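Local coordinates for Rep protein (Adeno-associated virus - 5, PDB 1M55) that probably nicks viral DNA at the replication origin as a metal-dependent endonuclease of the rolling-circle replication initiator family, at residues F77-E82 with F88-L93; F13-H18 with S25-V30. All coordinates share one frame; numbering follows the deposited sequence.

Interaction 1: F77-E82 with F88-L93; sequences FFVQFE and FHLHTL. With ZN (zinc ion), chain C.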
# COMPACT_ATOMS: atom_id res chain seq x y z
N PHE A 77 3.05 4.09 9.53
CA PHE A 77 2.32 3.39 8.48
C PHE A 77 2.70 1.93 8.39
O PHE A 77 3.74 1.50 8.92
CB PHE A 77 2.61 4.04 7.11
CG PHE A 77 4.06 3.89 6.65
CD1 PHE A 77 4.48 2.74 5.98
CD2 PHE A 77 4.99 4.89 6.91
CE1 PHE A 77 5.82 2.58 5.59
CE2 PHE A 77 6.33 4.75 6.52
CZ PHE A 77 6.74 3.59 5.86
N PHE A 78 1.83 1.17 7.74
CA PHE A 78 2.06 -0.23 7.43
C PHE A 78 1.38 -0.36 6.07
O PHE A 78 0.18 -0.14 5.96
CB PHE A 78 1.45 -1.22 8.43
CG PHE A 78 1.82 -2.65 8.14
CD1 PHE A 78 2.97 -3.21 8.70
CD2 PHE A 78 1.08 -3.41 7.24
CE1 PHE A 78 3.37 -4.51 8.37
CE2 PHE A 78 1.47 -4.71 6.91
CZ PHE A 78 2.62 -5.26 7.47
N VAL A 79 2.18 -0.62 5.04
CA VAL A 79 1.68 -0.73 3.68
C VAL A 79 1.99 -2.12 3.15
O VAL A 79 3.14 -2.58 3.22
CB VAL A 79 2.35 0.33 2.77
CG1 VAL A 79 1.85 0.20 1.34
CG2 VAL A 79 2.07 1.73 3.31
N GLN A 80 0.97 -2.81 2.65
CA GLN A 80 1.17 -4.14 2.11
C GLN A 80 0.71 -4.21 0.65
O GLN A 80 -0.41 -3.82 0.31
CB GLN A 80 0.44 -5.19 2.95
CG GLN A 80 0.66 -6.61 2.47
CD GLN A 80 0.39 -7.63 3.56
OE1 GLN A 80 1.16 -7.76 4.50
NE2 GLN A 80 -0.72 -8.35 3.44
N PHE A 81 1.63 -4.65 -0.21
CA PHE A 81 1.37 -4.80 -1.65
C PHE A 81 0.91 -6.24 -1.90
O PHE A 81 1.60 -7.20 -1.52
CB PHE A 81 2.65 -4.49 -2.43
CG PHE A 81 2.47 -4.51 -3.93
CD1 PHE A 81 3.43 -5.11 -4.74
CD2 PHE A 81 1.34 -3.95 -4.52
CE1 PHE A 81 3.26 -5.15 -6.13
CE2 PHE A 81 1.17 -3.98 -5.91
CZ PHE A 81 2.13 -4.59 -6.71
N GLU A 82 -0.23 -6.38 -2.57
CA GLU A 82 -0.79 -7.69 -2.85
C GLU A 82 -1.23 -7.88 -4.30
O GLU A 82 -1.51 -6.91 -5.01
CB GLU A 82 -2.02 -7.94 -1.96
CG GLU A 82 -1.74 -7.98 -0.47
CD GLU A 82 -3.00 -8.09 0.37
OE1 GLU A 82 -4.10 -8.24 -0.20
OE2 GLU A 82 -2.89 -8.01 1.60
N PHE A 88 -3.56 -5.67 -8.70
CA PHE A 88 -2.42 -5.59 -7.80
C PHE A 88 -2.86 -4.36 -7.01
O PHE A 88 -3.38 -3.39 -7.59
CB PHE A 88 -1.13 -5.28 -8.56
CG PHE A 88 -0.52 -6.47 -9.22
CD1 PHE A 88 -0.92 -6.85 -10.50
CD2 PHE A 88 0.45 -7.22 -8.57
CE1 PHE A 88 -0.35 -7.96 -11.12
CE2 PHE A 88 1.03 -8.33 -9.17
CZ PHE A 88 0.63 -8.71 -10.45
N HIS A 89 -2.71 -4.38 -5.69
CA HIS A 89 -3.16 -3.25 -4.91
C HIS A 89 -2.39 -3.10 -3.61
O HIS A 89 -1.74 -4.04 -3.15
CB HIS A 89 -4.66 -3.37 -4.61
CG HIS A 89 -5.02 -4.62 -3.87
ND1 HIS A 89 -5.17 -5.85 -4.46
CD2 HIS A 89 -5.21 -4.82 -2.54
CE1 HIS A 89 -5.42 -6.75 -3.49
NE2 HIS A 89 -5.46 -6.16 -2.31
N LEU A 90 -2.47 -1.91 -3.04
CA LEU A 90 -1.80 -1.59 -1.79
C LEU A 90 -2.79 -1.31 -0.68
O LEU A 90 -3.73 -0.54 -0.86
CB LEU A 90 -0.94 -0.33 -1.96
CG LEU A 90 0.29 -0.36 -2.86
CD1 LEU A 90 0.62 1.04 -3.33
CD2 LEU A 90 1.46 -0.99 -2.12
N HIS A 91 -2.61 -1.99 0.45
CA HIS A 91 -3.42 -1.72 1.64
C HIS A 91 -2.53 -0.69 2.32
O HIS A 91 -1.44 -1.03 2.79
CB HIS A 91 -3.57 -2.95 2.53
CG HIS A 91 -4.54 -3.96 2.01
ND1 HIS A 91 -5.86 -4.03 2.41
CD2 HIS A 91 -4.37 -4.94 1.09
CE1 HIS A 91 -6.44 -5.03 1.73
NE2 HIS A 91 -5.58 -5.60 0.92
N THR A 92 -2.97 0.56 2.31
CA THR A 92 -2.19 1.64 2.88
C THR A 92 -2.76 2.09 4.23
O THR A 92 -3.76 2.81 4.28
CB THR A 92 -2.14 2.83 1.89
OG1 THR A 92 -1.91 2.32 0.57
CG2 THR A 92 -1.02 3.79 2.25
N LEU A 93 -2.14 1.63 5.31
CA LEU A 93 -2.57 2.01 6.65
C LEU A 93 -1.68 3.14 7.13
O LEU A 93 -0.46 2.99 7.23
CB LEU A 93 -2.44 0.83 7.63
CG LEU A 93 -3.33 -0.39 7.46
CD1 LEU A 93 -2.97 -1.42 8.53
CD2 LEU A 93 -4.79 0.01 7.59
ZN ZN C . -5.76 -7.03 -0.48
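E82 meets H89 and H91 across a beta hairpin whose paired strands, 77-82 and 88-93, lie in the antiparallel sheet of the Rep catalytic domain. The two histidines form the His-hydrophobic-His (HUH) metal motif of rolling-circle initiators, with L90 between them. Followed outward, the E82 side chain begins with CB over one face of the H89 imidazole, a CH-pi contact 4.2 Å from the ring centroid. CG stands anti to the carbonyl carbon (chi1 -63°), and the chain runs extended from there, carrying the carboxylate obliquely across H91, the two planes 46° apart. OE1 then binds the zinc ion at 2.1 Å, while H89 NE2 and H91 NE2 each bind it at 2.0 Å. The other oxygen, OE2, turns its anti lone pair to Q80 NE2 at 2.9 Å, with OE2 lying in the plane of the Q80 amide, and makes a salt bridge to K157. With both oxygens engaged, the carboxylate is held against rotation. On the nitrogens not bound to zinc, H91 ND1 is hydrogen-bonded to E6 and H89 ND1 to the carbonyl of Y87, partners that probably help set the imidazole orientations.

All three ligands project from one face of the sheet. The face bearing V79, F81, L90 and T92 is largely apolar: L90 CD2 fits between V79 CG1 and F81 CB, at 3.7 Å from each, and F81 also packs against helix 50-71. Next to the zinc site E82 N reaches H89 O at 2.8 Å with an N-H...O angle of 169°.

Interaction 2: F13-H18 with S25-V30; sequences FDVEEH and SFVDWV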
# COMPACT_ATOMS: atom_id res chain seq x y z
N PHE A 13 -0.57 -0.47 -14.42
CA PHE A 13 0.69 -0.87 -15.05
C PHE A 13 0.55 -1.24 -16.53
O PHE A 13 1.53 -1.23 -17.28
CB PHE A 13 1.32 -2.05 -14.30
CG PHE A 13 0.55 -3.33 -14.41
CD1 PHE A 13 0.76 -4.20 -15.48
CD2 PHE A 13 -0.41 -3.66 -13.47
CE1 PHE A 13 0.03 -5.38 -15.60
CE2 PHE A 13 -1.15 -4.84 -13.58
CZ PHE A 13 -0.93 -5.70 -14.65
N ASP A 14 -0.66 -1.61 -16.94
CA ASP A 14 -0.94 -2.02 -18.32
C ASP A 14 -1.19 -0.79 -19.18
O ASP A 14 -2.18 -0.09 -18.98
CB ASP A 14 -2.17 -2.93 -18.31
CG ASP A 14 -2.33 -3.73 -19.59
OD1 ASP A 14 -2.34 -4.97 -19.49
OD2 ASP A 14 -2.47 -3.14 -20.67
N VAL A 15 -0.33 -0.55 -20.17
CA VAL A 15 -0.48 0.62 -21.04
C VAL A 15 -1.76 0.64 -21.88
O VAL A 15 -2.18 1.70 -22.34
CB VAL A 15 0.75 0.85 -21.96
CG1 VAL A 15 2.01 1.01 -21.12
CG2 VAL A 15 0.90 -0.28 -22.96
N GLU A 16 -2.36 -0.52 -22.10
CA GLU A 16 -3.60 -0.55 -22.87
C GLU A 16 -4.82 -0.45 -21.97
O GLU A 16 -5.68 0.42 -22.16
CB GLU A 16 -3.69 -1.84 -23.70
CG GLU A 16 -4.93 -1.85 -24.58
CD GLU A 16 -5.39 -3.23 -24.99
OE1 GLU A 16 -4.81 -4.24 -24.54
OE2 GLU A 16 -6.35 -3.30 -25.78
N GLU A 17 -4.88 -1.33 -20.97
CA GLU A 17 -5.99 -1.40 -20.03
C GLU A 17 -6.02 -0.35 -18.93
O GLU A 17 -7.10 0.02 -18.45
CB GLU A 17 -6.01 -2.78 -19.37
CG GLU A 17 -6.36 -3.93 -20.28
CD GLU A 17 -7.84 -3.96 -20.62
OE1 GLU A 17 -8.67 -3.90 -19.69
OE2 GLU A 17 -8.17 -4.06 -21.83
N HIS A 18 -4.85 0.11 -18.50
CA HIS A 18 -4.79 1.06 -17.40
C HIS A 18 -4.28 2.45 -17.73
O HIS A 18 -4.82 3.44 -17.22
CB HIS A 18 -3.88 0.52 -16.28
CG HIS A 18 -4.24 -0.85 -15.80
ND1 HIS A 18 -3.30 -1.71 -15.26
CD2 HIS A 18 -5.42 -1.50 -15.76
CE1 HIS A 18 -3.89 -2.83 -14.91
NE2 HIS A 18 -5.18 -2.74 -15.20
N SER A 25 8.63 5.95 -21.61
CA SER A 25 9.41 6.05 -20.38
C SER A 25 8.85 5.24 -19.22
O SER A 25 9.60 4.77 -18.36
CB SER A 25 9.56 7.52 -20.00
OG SER A 25 8.32 8.06 -19.60
N PHE A 26 7.53 5.05 -19.20
CA PHE A 26 6.90 4.28 -18.13
C PHE A 26 7.33 2.81 -18.22
O PHE A 26 7.81 2.23 -17.25
CB PHE A 26 5.38 4.39 -18.19
CG PHE A 26 4.67 3.62 -17.11
CD1 PHE A 26 4.58 4.12 -15.81
CD2 PHE A 26 4.12 2.37 -17.38
CE1 PHE A 26 3.96 3.39 -14.79
CE2 PHE A 26 3.49 1.63 -16.37
CZ PHE A 26 3.42 2.14 -15.07
N VAL A 27 7.14 2.22 -19.40
CA VAL A 27 7.53 0.82 -19.62
C VAL A 27 9.03 0.64 -19.37
O VAL A 27 9.45 -0.32 -18.73
CB VAL A 27 7.16 0.34 -21.05
CG1 VAL A 27 7.75 -1.03 -21.31
CG2 VAL A 27 5.65 0.27 -21.20
N ASP A 28 9.83 1.60 -19.85
CA ASP A 28 11.28 1.52 -19.67
C ASP A 28 11.63 1.52 -18.19
O ASP A 28 12.48 0.74 -17.75
CB ASP A 28 11.97 2.69 -20.37
CG ASP A 28 11.86 2.60 -21.89
OD1 ASP A 28 11.51 1.52 -22.42
OD2 ASP A 28 12.12 3.63 -22.56
N TRP A 29 10.95 2.36 -17.41
CA TRP A 29 11.19 2.45 -15.97
C TRP A 29 10.84 1.15 -15.24
O TRP A 29 11.70 0.54 -14.60
CB TRP A 29 10.40 3.62 -15.38
CG TRP A 29 10.34 3.65 -13.88
CD1 TRP A 29 11.37 3.44 -13.00
CD2 TRP A 29 9.17 3.88 -13.08
NE1 TRP A 29 10.91 3.53 -11.71
CE2 TRP A 29 9.57 3.80 -11.73
CE3 TRP A 29 7.83 4.15 -13.37
CZ2 TRP A 29 8.67 3.98 -10.67
CZ3 TRP A 29 6.94 4.33 -12.32
CH2 TRP A 29 7.36 4.24 -10.99
N VAL A 30 9.60 0.71 -15.37
CA VAL A 30 9.15 -0.50 -14.68
C VAL A 30 9.86 -1.77 -15.14
O VAL A 30 9.98 -2.72 -14.37
CB VAL A 30 7.62 -0.70 -14.78
CG1 VAL A 30 6.90 0.55 -14.29
CG2 VAL A 30 7.19 -1.06 -16.20
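F26 turns the edge of its ring to the backbone of F13, and V27 meets V15 by a methyl group; through these two touches the loop following strand 3-10 rests on helix 24-32 of the Rep catalytic domain. The loop holds its own shape with an Asx turn at D14, and the contact with the helix is a light one, without a hydrogen bond across it.

The F26 side chain leaves the helix toward the loop with CG anti to its backbone N (chi1 -180°), which extends the ring away from the helix backbone. Its CE2 edge faces F13 O at 3.6 Å, the oxygen lying in the ring plane, while one ring face receives V30 CG1 from the next helical turn. L19 and Q121 also touch this phenyl group. The two valines cross at about a right angle: V15 points toward the helix, and its CG1 meets V27 CG2 at 3.7 Å. This pair lies at the surface, whereas F26 is buried.

On the loop side, the chain curls round two acceptors. H18 ND1 takes the N-H of F13, close to the imidazole plane, and that of D14, well out of it. The same nitrogen sits above one face of the F13 ring, and D14 CB lies over one face of the imidazole. Accepting the nearly in-plane N-H of F13 suggests that ND1 carries no proton. D14 OD2 likewise accepts twice: its anti lone pair receives E16 N, and E17 N comes from above the carboxylate plane, at 3.0 Å and with a nearly straight N-H...O angle of 174°.

Interaction 1 lies near the centre of the chain and joins neighbouring strands through regular backbone pairing, a metal site on one sheet face and apolar packing on the other. Interaction 2 is peripheral and much smaller, 145 Å² of buried surface against 621 Å², and sets a loop against a helix with one valine pair and a carbonyl oxygen at a ring edge; its polar bonds shape the loop internally. They share no secondary-structure element, and their centres are about 20 Å apart, yet they touch where F88 CD1 packs on F13 CE2 at 3.7 Å. Helix 50-71 spans both, covering F77 and F81 of the hairpin and touching F13, W29 and V30.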